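Local coordinates for protein Asp/Glu-specific dipeptidyl-peptidase (PDB 5JXF) that removes dipeptides from the N-terminus of oligopeptides as a serine peptidase with a strict specificity for aspartate or glutamate at the P1 position, at residues K93-T98 and N721-V726; V269-V274 and Y705-V710; L419-K424 and D453-F458; S503-V506 and N510-A513; I563-Q568 and S575-D580. All coordinates share one frame; numbering follows the deposited sequence.

Interaction 1. Residues K93-T98 and N721-V726; sequences KGLILT and NEMKLV
The flat carboxylate of E722 is sandwiched between two side chains: L95 of strand 95-98 lies on one face and the aliphatic part of K93, in the loop before it, on the other. On the leucine side, OE2 comes to 3.3 Å from L95 CB, while L95 CD2 sits beneath the group, 4.1 Å from E722 CD. On the lysine side, K93 CB is 3.8 Å from OE2 and K93 CE is 4.2 Å from E722 CG. The ammonium group itself stays apart, with K93 NZ 5.6 Å from E722 OE1, so any attraction there is probably a diffuse one. The stronger polar grip on OE2 comes from a salt bridge to R242 and a hydrogen bond to S91, and R242 also binds the backbone oxygen of K93. Strand 95-98 runs between strands 85-89 and 239-245 in the antiparallel N-terminal sheet of this S46 peptidase, and the contact brings the C-terminal tail against its start. L95 holds CG anti to its own nitrogen (chi1 -172°), which carries CD2 toward the tail. There the extended M723 chain reaches in, its CE lying 4.2 Å from L95 CD2, and its side chain also packs on L707 of helix 703-713.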
# COMPACT_ATOMS: atom_id res chain seq x y z
N LYS A 93 -1.81 -7.80 42.66
CA LYS A 93 -2.77 -6.89 43.30
C LYS A 93 -3.89 -6.45 42.33
O LYS A 93 -4.42 -5.34 42.44
CB LYS A 93 -2.05 -5.69 43.90
CG LYS A 93 -1.26 -6.05 45.16
CD LYS A 93 -0.85 -4.85 46.00
CE LYS A 93 0.22 -4.05 45.29
NZ LYS A 93 0.85 -3.06 46.22
N GLY A 94 -4.24 -7.34 41.40
CA GLY A 94 -5.37 -7.13 40.50
C GLY A 94 -5.13 -6.29 39.25
O GLY A 94 -6.08 -5.95 38.54
N LEU A 95 -3.89 -5.91 39.00
CA LEU A 95 -3.54 -5.17 37.79
C LEU A 95 -3.82 -6.05 36.61
O LEU A 95 -3.26 -7.14 36.51
CB LEU A 95 -2.08 -4.74 37.80
CG LEU A 95 -1.64 -3.80 36.68
CD1 LEU A 95 -2.52 -2.56 36.72
CD2 LEU A 95 -0.16 -3.41 36.82
N ILE A 96 -4.72 -5.60 35.73
CA ILE A 96 -5.01 -6.33 34.50
C ILE A 96 -4.67 -5.51 33.26
O ILE A 96 -4.78 -4.27 33.24
CB ILE A 96 -6.49 -6.78 34.36
CG1 ILE A 96 -7.43 -5.59 34.30
CG2 ILE A 96 -6.89 -7.74 35.50
CD1 ILE A 96 -8.87 -6.00 34.16
N LEU A 97 -4.30 -6.23 32.22
CA LEU A 97 -3.86 -5.62 30.98
C LEU A 97 -4.85 -6.00 29.88
O LEU A 97 -5.30 -7.14 29.82
CB LEU A 97 -2.44 -6.08 30.64
CG LEU A 97 -1.88 -5.61 29.29
CD1 LEU A 97 -1.60 -4.11 29.36
CD2 LEU A 97 -0.61 -6.39 28.94
N THR A 98 -5.23 -5.03 29.06
CA THR A 98 -6.07 -5.32 27.90
C THR A 98 -5.71 -4.35 26.74
O THR A 98 -4.68 -3.68 26.80
CB THR A 98 -7.59 -5.25 28.27
OG1 THR A 98 -8.37 -5.80 27.20
CG2 THR A 98 -8.05 -3.81 28.53
N ASN A 721 6.71 -1.90 38.97
CA ASN A 721 7.25 -2.48 40.19
C ASN A 721 6.32 -3.57 40.73
O ASN A 721 6.75 -4.46 41.46
CB ASN A 721 7.49 -1.40 41.25
CG ASN A 721 8.61 -0.44 40.87
OD1 ASN A 721 9.54 -0.81 40.14
ND2 ASN A 721 8.55 0.79 41.37
N GLU A 722 5.06 -3.46 40.34
CA GLU A 722 4.00 -4.39 40.72
C GLU A 722 4.13 -5.72 39.97
O GLU A 722 3.63 -6.74 40.42
CB GLU A 722 2.64 -3.75 40.41
CG GLU A 722 1.52 -4.08 41.31
CD GLU A 722 0.25 -3.35 40.90
OE1 GLU A 722 0.31 -2.11 40.71
OE2 GLU A 722 -0.79 -4.02 40.73
N MET A 723 4.80 -5.70 38.82
CA MET A 723 4.83 -6.91 38.00
C MET A 723 6.03 -7.79 38.35
O MET A 723 6.91 -7.38 39.08
CB MET A 723 4.87 -6.55 36.52
CG MET A 723 3.77 -5.58 36.07
SD MET A 723 4.14 -4.99 34.41
CE MET A 723 3.29 -3.41 34.43
N LYS A 724 6.03 -9.01 37.85
CA LYS A 724 7.21 -9.85 37.96
C LYS A 724 7.87 -9.94 36.58
O LYS A 724 7.42 -10.68 35.71
CB LYS A 724 6.84 -11.23 38.49
CG LYS A 724 8.02 -12.20 38.51
CD LYS A 724 7.60 -13.53 39.11
CE LYS A 724 8.77 -14.47 39.28
NZ LYS A 724 8.33 -15.73 39.94
N LEU A 725 8.93 -9.17 36.38
CA LEU A 725 9.68 -9.15 35.13
C LEU A 725 10.65 -10.31 35.10
O LEU A 725 11.39 -10.50 36.06
CB LEU A 725 10.42 -7.82 34.98
CG LEU A 725 9.50 -6.59 35.09
CD1 LEU A 725 10.29 -5.32 34.86
CD2 LEU A 725 8.34 -6.69 34.10
N VAL A 726 10.63 -11.11 34.05
CA VAL A 726 11.49 -12.30 34.01
C VAL A 726 12.30 -12.41 32.71
O VAL A 726 11.99 -11.75 31.71
CB VAL A 726 10.66 -13.59 34.16
CG1 VAL A 726 10.09 -13.68 35.58
CG2 VAL A 726 9.54 -13.66 33.12

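Interaction 2. Residues V269-V274 and Y705-V710; sequences VSLDGV and YVLFIV
L707 CD1, on helix 703-713, meets both V269 and L271, which project from the short strand 269-270 and the turn after it. This strand pairs in parallel with strand 725-726, so the contact seats a C-terminal helix on a two-stranded parallel sheet. V269 CG1 lies 3.8 Å from L707 CD1, and L271 CD2 touches the same methyl at 3.9 Å. The approaches differ: V269 and L707 pass one another pointing in opposite senses, whereas L271 meets L707 nearly at a right angle. With V269 CG1 anti to the backbone nitrogen (chi1 178°), that branch is the one offered to the helix. All three residues are buried, and L725 packs against each of them, completing an apolar cluster. Further out, the helix is kept regular by bonds such as I709 N to Y705 O at 2.9 Å. On the strand side, the backbones of V269 and L271 both bond to V726. The carboxylate of D272 binds H727 and the backbone nitrogen of K729, tying the turn to the chain end. The turn itself is an ST turn, in which D272 N donates to S270 OG at 3.1 Å, with an N-H...O angle of 163°.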
# COMPACT_ATOMS: atom_id res chain seq x y z
N VAL A 269 5.89 -11.16 33.20
CA VAL A 269 6.09 -10.51 31.92
C VAL A 269 7.54 -10.66 31.49
O VAL A 269 8.45 -10.24 32.20
CB VAL A 269 5.74 -9.00 31.98
CG1 VAL A 269 6.01 -8.36 30.64
CG2 VAL A 269 4.29 -8.80 32.40
N SER A 270 7.74 -11.26 30.32
CA SER A 270 9.09 -11.47 29.78
C SER A 270 9.75 -10.19 29.24
O SER A 270 9.07 -9.33 28.68
CB SER A 270 9.03 -12.51 28.67
OG SER A 270 10.29 -12.59 28.02
N LEU A 271 11.07 -10.07 29.42
CA LEU A 271 11.84 -8.95 28.85
C LEU A 271 12.82 -9.43 27.78
O LEU A 271 13.63 -8.66 27.31
CB LEU A 271 12.64 -8.21 29.92
CG LEU A 271 11.97 -7.29 30.94
CD1 LEU A 271 12.91 -7.02 32.11
CD2 LEU A 271 11.56 -6.00 30.30
N ASP A 272 12.74 -10.71 27.43
CA ASP A 272 13.69 -11.35 26.52
C ASP A 272 13.13 -11.42 25.12
O ASP A 272 13.74 -12.03 24.24
CB ASP A 272 14.05 -12.76 27.00
CG ASP A 272 14.98 -12.74 28.21
OD1 ASP A 272 15.27 -11.64 28.74
OD2 ASP A 272 15.42 -13.84 28.64
N GLY A 273 11.95 -10.84 24.92
CA GLY A 273 11.34 -10.71 23.61
C GLY A 273 10.97 -11.97 22.85
O GLY A 273 10.98 -13.08 23.39
N VAL A 274 10.64 -11.77 21.57
CA VAL A 274 10.22 -12.86 20.69
C VAL A 274 11.06 -12.93 19.43
O VAL A 274 11.40 -11.91 18.83
CB VAL A 274 8.76 -12.69 20.25
CG1 VAL A 274 7.79 -12.90 21.47
CG2 VAL A 274 8.56 -11.32 19.66
N TYR A 705 7.28 -3.11 24.29
CA TYR A 705 6.73 -1.80 23.93
C TYR A 705 5.68 -1.30 24.93
O TYR A 705 5.64 -0.11 25.25
CB TYR A 705 6.11 -1.85 22.53
CG TYR A 705 5.73 -0.48 21.98
CD1 TYR A 705 6.66 0.55 21.95
CD2 TYR A 705 4.47 -0.24 21.48
CE1 TYR A 705 6.33 1.79 21.46
CE2 TYR A 705 4.13 0.99 20.98
CZ TYR A 705 5.07 2.00 20.97
OH TYR A 705 4.72 3.23 20.49
N VAL A 706 4.83 -2.22 25.41
CA VAL A 706 3.89 -1.87 26.47
C VAL A 706 4.61 -1.27 27.67
O VAL A 706 4.30 -0.16 28.12
CB VAL A 706 3.06 -3.08 26.92
CG1 VAL A 706 2.16 -2.71 28.10
CG2 VAL A 706 2.25 -3.62 25.75
N LEU A 707 5.60 -2.00 28.18
CA LEU A 707 6.31 -1.54 29.37
C LEU A 707 7.08 -0.24 29.10
O LEU A 707 7.07 0.68 29.92
CB LEU A 707 7.25 -2.63 29.88
CG LEU A 707 6.65 -4.00 30.25
CD1 LEU A 707 7.77 -4.96 30.62
CD2 LEU A 707 5.64 -3.89 31.40
N PHE A 708 7.72 -0.16 27.94
CA PHE A 708 8.35 1.08 27.49
C PHE A 708 7.38 2.27 27.57
O PHE A 708 7.73 3.35 28.05
CB PHE A 708 8.88 0.94 26.06
CG PHE A 708 9.43 2.22 25.48
CD1 PHE A 708 10.74 2.60 25.73
CD2 PHE A 708 8.64 3.03 24.68
CE1 PHE A 708 11.26 3.78 25.20
CE2 PHE A 708 9.16 4.20 24.13
CZ PHE A 708 10.47 4.58 24.40
N ILE A 709 6.15 2.08 27.10
CA ILE A 709 5.22 3.18 27.09
C ILE A 709 4.79 3.53 28.53
O ILE A 709 4.76 4.70 28.91
CB ILE A 709 4.01 2.86 26.22
CG1 ILE A 709 4.43 2.80 24.75
CG2 ILE A 709 2.92 3.90 26.41
CD1 ILE A 709 4.76 4.18 24.18
N VAL A 710 4.48 2.51 29.32
CA VAL A 710 4.15 2.72 30.73
C VAL A 710 5.28 3.48 31.45
O VAL A 710 5.05 4.40 32.26
CB VAL A 710 3.92 1.37 31.44
CG1 VAL A 710 3.73 1.58 32.93
CG2 VAL A 710 2.73 0.64 30.81

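Interaction 3. Residues L419-K424 and D453-F458; sequences LSLGYK and DFFKDF
L421 projects from helix 417-435 toward two phenylalanines, F454 and F455, that stand edge to face with one another on helix 452-456. F454 directs the rim of its ring at F455, its CD2 lying 3.8 Å above the F455 ring plane and over the ring centre. F455 CD2 in turn lies at the F454 edge, in the plane of that ring. Each ring reaches the leucine through its outermost carbon. F454 CZ meets L421 CB at 4.2 Å, near the root of the side chain, while F455 CZ meets L421 CD2 at 3.8 Å, at its end. L421 and F455 cross at roughly a right angle. The two phenylalanines achieve this from consecutive positions through different first torsions: F454 has CG anti to the backbone nitrogen (chi1 173°), F455 has it anti to the carbonyl carbon (chi1 -75°). Around them, F511 of helix 508-514 touches both L421 and F455, Y508 brings its ring to that of F455, and L505 adds to the apolar surroundings of L421. The contact is wholly apolar, helix against helix, as expected within the largely helical middle part of the chain, which in S46 peptidases forms a domain apart from the catalytic β-barrels.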
# COMPACT_ATOMS: atom_id res chain seq x y z
N LEU A 419 -33.54 7.34 15.00
CA LEU A 419 -34.34 6.17 14.66
C LEU A 419 -34.10 5.07 15.69
O LEU A 419 -35.00 4.29 16.02
CB LEU A 419 -33.98 5.67 13.26
CG LEU A 419 -34.07 6.67 12.10
CD1 LEU A 419 -33.79 5.96 10.79
CD2 LEU A 419 -35.43 7.34 12.06
N SER A 420 -32.87 5.02 16.18
CA SER A 420 -32.47 4.06 17.18
C SER A 420 -33.27 4.25 18.46
O SER A 420 -33.81 3.28 19.02
CB SER A 420 -30.97 4.19 17.46
OG SER A 420 -30.56 3.26 18.44
N LEU A 421 -33.37 5.49 18.92
CA LEU A 421 -34.09 5.77 20.16
C LEU A 421 -35.58 5.54 19.96
O LEU A 421 -36.28 5.04 20.85
CB LEU A 421 -33.83 7.20 20.64
CG LEU A 421 -34.54 7.53 21.95
CD1 LEU A 421 -34.05 6.65 23.09
CD2 LEU A 421 -34.41 9.01 22.31
N GLY A 422 -36.07 5.90 18.77
CA GLY A 422 -37.46 5.69 18.42
C GLY A 422 -37.82 4.22 18.44
O GLY A 422 -38.88 3.84 18.95
N TYR A 423 -36.95 3.38 17.89
CA TYR A 423 -37.20 1.95 17.85
C TYR A 423 -37.19 1.29 19.24
O TYR A 423 -37.78 0.22 19.42
CB TYR A 423 -36.17 1.26 16.96
CG TYR A 423 -36.38 -0.24 16.84
CD1 TYR A 423 -37.52 -0.75 16.23
CD2 TYR A 423 -35.47 -1.13 17.37
CE1 TYR A 423 -37.72 -2.11 16.13
CE2 TYR A 423 -35.66 -2.49 17.27
CZ TYR A 423 -36.79 -2.97 16.65
OH TYR A 423 -36.99 -4.33 16.55
N LYS A 424 -36.54 1.92 20.21
CA LYS A 424 -36.58 1.40 21.57
C LYS A 424 -37.92 1.71 22.22
O LYS A 424 -38.41 0.94 23.04
CB LYS A 424 -35.44 1.95 22.42
CG LYS A 424 -34.07 1.46 22.01
CD LYS A 424 -33.01 1.94 22.98
CE LYS A 424 -31.61 1.68 22.46
NZ LYS A 424 -30.64 2.10 23.50
N ASP A 453 -26.13 8.94 28.99
CA ASP A 453 -24.93 8.99 28.18
C ASP A 453 -25.23 8.96 26.67
O ASP A 453 -24.38 9.33 25.86
CB ASP A 453 -23.96 7.86 28.58
CG ASP A 453 -23.65 7.86 30.08
OD1 ASP A 453 -24.29 8.63 30.83
OD2 ASP A 453 -22.74 7.12 30.51
N PHE A 454 -26.43 8.51 26.30
CA PHE A 454 -26.83 8.55 24.90
C PHE A 454 -26.84 9.99 24.40
O PHE A 454 -26.31 10.29 23.32
CB PHE A 454 -28.22 7.92 24.71
CG PHE A 454 -28.77 8.08 23.30
CD1 PHE A 454 -28.51 7.13 22.33
CD2 PHE A 454 -29.57 9.17 22.96
CE1 PHE A 454 -29.02 7.27 21.04
CE2 PHE A 454 -30.08 9.31 21.67
CZ PHE A 454 -29.80 8.36 20.72
N PHE A 455 -27.43 10.89 25.18
CA PHE A 455 -27.54 12.29 24.80
C PHE A 455 -26.26 13.08 25.07
O PHE A 455 -26.06 14.14 24.47
CB PHE A 455 -28.71 12.96 25.53
CG PHE A 455 -30.04 12.59 24.97
CD1 PHE A 455 -30.49 13.15 23.78
CD2 PHE A 455 -30.84 11.65 25.60
CE1 PHE A 455 -31.71 12.81 23.25
CE2 PHE A 455 -32.07 11.30 25.08
CZ PHE A 455 -32.51 11.87 23.89
N LYS A 456 -25.40 12.58 25.96
CA LYS A 456 -24.08 13.18 26.16
C LYS A 456 -23.27 13.05 24.87
O LYS A 456 -22.48 13.92 24.54
CB LYS A 456 -23.33 12.53 27.34
CG LYS A 456 -21.87 13.00 27.51
CD LYS A 456 -21.27 12.64 28.87
CE LYS A 456 -21.08 11.14 29.09
NZ LYS A 456 -20.03 10.51 28.23
N ASP A 457 -23.50 11.96 24.13
CA ASP A 457 -22.72 11.65 22.94
C ASP A 457 -23.53 11.91 21.66
O ASP A 457 -23.03 11.71 20.54
CB ASP A 457 -22.25 10.19 22.97
CG ASP A 457 -21.50 9.85 24.26
OD1 ASP A 457 -20.98 10.78 24.92
OD2 ASP A 457 -21.41 8.66 24.61
N PHE A 458 -24.77 12.35 21.83
CA PHE A 458 -25.64 12.60 20.69
C PHE A 458 -25.48 14.02 20.17
O PHE A 458 -25.57 14.99 20.93
CB PHE A 458 -27.10 12.34 21.05
CG PHE A 458 -28.06 12.64 19.93
CD1 PHE A 458 -28.22 11.74 18.88
CD2 PHE A 458 -28.79 13.82 19.91
CE1 PHE A 458 -29.10 12.01 17.85
CE2 PHE A 458 -29.67 14.09 18.87
CZ PHE A 458 -29.83 13.19 17.84

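Interaction 4. Residues S503-V506 and N510-A513; sequences SKLV and NFKA
K504, L505 and V506 belong to the loop that leads into helix 508-514, and they fold back over N510, F511 and A513 as the helix begins. L505 brings CD2 to the edge of the F511 ring, close to its plane and 3.7 Å from F511 CD1. V506 and N510 lie side by side and point the same way, with V506 CG2 4.0 Å from N510 ND2. K504 covers the most surface, and it does so with its methylene groups, but the path of its side chain looks strained: chi2 is 144° and chi3 30°, well off a staggered value. Its approach to the helix start is accordingly doubtful in detail, above all the 3.0 Å between K504 CD and N510 O, which is too short to be relied on. K504 CD also comes to 4.1 Å from A513 CB. The loop has its own polar brace, an ST turn in which L505 N donates to S503 OG at 3.2 Å. D529 steadies the same turn from outside, one carboxylate oxygen binding S503 OG and the other K504 N. L425 of helix 417-435 packs on L505, and L447 and I448 of helix 437-450 on F511. Between loop and helix, K504 O comes to 3.0 Å from F511 N, but the angle is too poor for a hydrogen bond. The two segments are thus joined by van der Waals packing, and polar bonds that steady the loop include those of its own turn and of D529.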
# COMPACT_ATOMS: atom_id res chain seq x y z
N SER A 503 -39.37 16.57 16.78
CA SER A 503 -39.29 15.29 17.46
C SER A 503 -38.64 15.64 18.77
O SER A 503 -37.75 16.49 18.84
CB SER A 503 -38.46 14.25 16.71
OG SER A 503 -38.16 13.15 17.55
N LYS A 504 -39.09 14.97 19.82
CA LYS A 504 -38.68 15.29 21.17
C LYS A 504 -37.65 14.23 21.57
O LYS A 504 -37.26 14.08 22.73
CB LYS A 504 -39.95 15.40 22.05
CG LYS A 504 -39.80 15.22 23.55
CD LYS A 504 -40.74 16.13 24.38
CE LYS A 504 -42.04 16.48 23.70
NZ LYS A 504 -42.69 17.62 24.40
N LEU A 505 -37.16 13.52 20.56
CA LEU A 505 -36.10 12.53 20.73
C LEU A 505 -34.72 13.15 20.52
O LEU A 505 -33.71 12.55 20.86
CB LEU A 505 -36.30 11.35 19.76
CG LEU A 505 -37.61 10.56 19.89
CD1 LEU A 505 -37.60 9.27 19.08
CD2 LEU A 505 -37.93 10.27 21.35
N VAL A 506 -34.69 14.37 19.96
CA VAL A 506 -33.42 15.06 19.74
C VAL A 506 -32.74 15.47 21.05
O VAL A 506 -31.52 15.49 21.14
CB VAL A 506 -33.59 16.33 18.85
CG1 VAL A 506 -34.09 15.96 17.46
CG2 VAL A 506 -34.53 17.35 19.51
N ASN A 510 -36.21 17.18 26.56
CA ASN A 510 -37.33 16.80 25.72
C ASN A 510 -37.75 15.36 26.01
O ASN A 510 -38.84 15.13 26.53
CB ASN A 510 -36.97 17.00 24.24
CG ASN A 510 -37.18 18.43 23.77
OD1 ASN A 510 -37.90 19.20 24.41
ND2 ASN A 510 -36.54 18.80 22.66
N PHE A 511 -36.88 14.40 25.70
CA PHE A 511 -37.17 12.97 25.85
C PHE A 511 -37.84 12.58 27.18
O PHE A 511 -38.74 11.74 27.18
CB PHE A 511 -35.89 12.14 25.68
CG PHE A 511 -36.09 10.65 25.85
CD1 PHE A 511 -36.68 9.89 24.85
CD2 PHE A 511 -35.68 10.01 27.01
CE1 PHE A 511 -36.85 8.53 25.01
CE2 PHE A 511 -35.85 8.64 27.17
CZ PHE A 511 -36.43 7.91 26.18
N LYS A 512 -37.42 13.19 28.28
CA LYS A 512 -38.03 12.94 29.59
C LYS A 512 -39.50 13.39 29.64
O LYS A 512 -40.35 12.74 30.26
CB LYS A 512 -37.24 13.64 30.71
CG LYS A 512 -35.89 13.03 31.08
CD LYS A 512 -35.21 13.90 32.14
CE LYS A 512 -33.87 13.35 32.58
NZ LYS A 512 -33.18 14.30 33.51
N ALA A 513 -39.78 14.52 29.00
CA ALA A 513 -41.12 15.11 29.01
C ALA A 513 -42.10 14.23 28.24
O ALA A 513 -43.27 14.11 28.61
CB ALA A 513 -41.09 16.52 28.42

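Interaction 5. Residues I563-Q568 and S575-D580; sequences IYMKAQ and SRIFPD
Q568, which meets I577 through its main chain, has a side-chain nitrogen engaged by two different groups. Q568 NE2 sits 3.2 Å above the plane of the Y564 ring, over its centre, and also makes a weak hydrogen bond to the backbone oxygen of Y292. Y564 lies one turn earlier in the same helix, where Q568 N bonds to Y564 O at 3.1 Å, and this i to i+4 spacing sets the amide over the ring. Across the contact, I577 supplies the reach. Its CD1 approaches Q568 O at 3.6 Å and Q568 C at 4.0 Å, laying a methyl against the peptide carbonyl. I577 has CG1 anti to the carbonyl carbon (chi1 -83°), and with chi2 at 173° the branch runs out straight, which puts CD1 at that distance. The other branch faces M565, whose CE lies 4.3 Å from I577 CG2; a bend in the methionine chain probably helps bring this methyl inward. In fold terms, the tail end of the long helix 547-571 is covered here by the connection that follows it and leads to strand 586-591, an outermost strand of the eight-stranded antiparallel sheet. Polar anchors hold that connection on both sides of I577. R576 forms a salt bridge through NE with E53, and its NH1 binds the backbone oxygens of Q36 and G38. Beyond I577, F578 O receives a bond from the hydroxyl of Y292, whose side chain also touches M565, and D580 OD1 accepts from the backbone nitrogen of E291.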
# COMPACT_ATOMS: atom_id res chain seq x y z
N ILE A 563 -27.66 -30.06 12.55
CA ILE A 563 -27.50 -31.43 12.06
C ILE A 563 -26.28 -31.55 11.16
O ILE A 563 -25.55 -32.55 11.20
CB ILE A 563 -28.74 -31.90 11.30
CG1 ILE A 563 -29.95 -31.92 12.22
CG2 ILE A 563 -28.52 -33.28 10.68
CD1 ILE A 563 -31.22 -32.35 11.52
N TYR A 564 -26.07 -30.53 10.33
CA TYR A 564 -24.91 -30.48 9.46
C TYR A 564 -23.63 -30.55 10.29
O TYR A 564 -22.67 -31.23 9.91
CB TYR A 564 -24.94 -29.19 8.62
CG TYR A 564 -23.94 -29.14 7.49
CD1 TYR A 564 -23.42 -30.30 6.92
CD2 TYR A 564 -23.49 -27.92 7.00
CE1 TYR A 564 -22.50 -30.25 5.90
CE2 TYR A 564 -22.57 -27.85 5.98
CZ TYR A 564 -22.07 -29.01 5.43
OH TYR A 564 -21.15 -28.93 4.41
N MET A 565 -23.63 -29.87 11.43
CA MET A 565 -22.49 -29.87 12.35
C MET A 565 -22.22 -31.27 12.89
O MET A 565 -21.10 -31.77 12.82
CB MET A 565 -22.74 -28.89 13.51
CG MET A 565 -21.52 -28.59 14.38
SD MET A 565 -20.18 -27.78 13.47
CE MET A 565 -18.93 -29.05 13.51
N LYS A 566 -23.27 -31.90 13.41
CA LYS A 566 -23.19 -33.27 13.93
C LYS A 566 -22.72 -34.25 12.86
O LYS A 566 -21.95 -35.17 13.15
CB LYS A 566 -24.55 -33.70 14.48
CG LYS A 566 -24.62 -35.15 14.97
CD LYS A 566 -26.02 -35.46 15.49
CE LYS A 566 -26.27 -36.96 15.61
NZ LYS A 566 -25.34 -37.61 16.56
N ALA A 567 -23.18 -34.05 11.64
CA ALA A 567 -22.81 -34.91 10.53
C ALA A 567 -21.31 -34.88 10.30
O ALA A 567 -20.67 -35.92 10.16
CB ALA A 567 -23.54 -34.50 9.26
N GLN A 568 -20.75 -33.67 10.29
CA GLN A 568 -19.33 -33.50 10.04
C GLN A 568 -18.51 -34.07 11.20
O GLN A 568 -17.43 -34.62 10.99
CB GLN A 568 -19.00 -32.02 9.81
CG GLN A 568 -19.59 -31.47 8.51
CD GLN A 568 -19.25 -30.01 8.27
OE1 GLN A 568 -18.08 -29.64 8.15
NE2 GLN A 568 -20.28 -29.18 8.18
N SER A 575 -10.11 -35.17 12.50
CA SER A 575 -9.76 -34.14 11.53
C SER A 575 -9.60 -32.76 12.17
O SER A 575 -9.83 -31.73 11.53
CB SER A 575 -10.82 -34.08 10.42
OG SER A 575 -12.12 -33.97 10.97
N ARG A 576 -9.21 -32.75 13.44
CA ARG A 576 -8.99 -31.53 14.21
C ARG A 576 -10.21 -30.61 14.23
O ARG A 576 -10.09 -29.41 14.03
CB ARG A 576 -7.78 -30.76 13.67
CG ARG A 576 -6.52 -31.59 13.51
CD ARG A 576 -5.33 -30.71 13.16
NE ARG A 576 -4.94 -29.86 14.27
CZ ARG A 576 -5.11 -28.54 14.31
NH1 ARG A 576 -5.67 -27.90 13.29
NH2 ARG A 576 -4.71 -27.86 15.38
N ILE A 577 -11.39 -31.18 14.48
CA ILE A 577 -12.59 -30.35 14.52
C ILE A 577 -12.73 -29.68 15.88
O ILE A 577 -12.71 -30.33 16.92
CB ILE A 577 -13.85 -31.17 14.17
CG1 ILE A 577 -13.99 -31.26 12.65
CG2 ILE A 577 -15.10 -30.51 14.74
CD1 ILE A 577 -15.10 -32.16 12.18
N PHE A 578 -12.84 -28.36 15.84
CA PHE A 578 -13.00 -27.56 17.04
C PHE A 578 -14.35 -26.87 17.00
O PHE A 578 -14.86 -26.59 15.93
CB PHE A 578 -11.88 -26.52 17.15
CG PHE A 578 -11.78 -25.59 15.97
CD1 PHE A 578 -11.08 -25.96 14.83
CD2 PHE A 578 -12.35 -24.32 16.02
CE1 PHE A 578 -10.97 -25.09 13.74
CE2 PHE A 578 -12.24 -23.44 14.94
CZ PHE A 578 -11.55 -23.83 13.80
N PRO A 579 -14.95 -26.62 18.17
CA PRO A 579 -16.24 -25.94 18.23
C PRO A 579 -16.12 -24.49 17.79
O PRO A 579 -15.09 -23.86 18.05
CB PRO A 579 -16.62 -26.03 19.71
CG PRO A 579 -15.33 -26.15 20.41
CD PRO A 579 -14.47 -26.99 19.51
N ASP A 580 -17.15 -23.96 17.14
CA ASP A 580 -17.18 -22.57 16.70
C ASP A 580 -17.02 -21.71 17.94
O ASP A 580 -17.39 -22.13 19.02
CB ASP A 580 -18.50 -22.24 15.97
CG ASP A 580 -18.48 -22.62 14.47
OD1 ASP A 580 -17.47 -22.36 13.77
OD2 ASP A 580 -19.49 -23.17 13.97

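Interactions 1 and 2 lie on the same side of the molecule, their centres about 12 Å apart, and touch: strands 269-270 and 725-726 are neighbours in one parallel sheet. Along the chain interaction 2 nests inside the loop closed by interaction 1, and interactions 3, 4 and 5 follow one another within both. Interactions 3 and 4, with centres about 10 Å apart, meet in the helical region, where F455 lies against the 503-506 loop. Interaction 5 stands alone, its centre about 39 to 50 Å from the others. The chain's end is thus closed back onto its early strands, with the helical part carried on a long insertion.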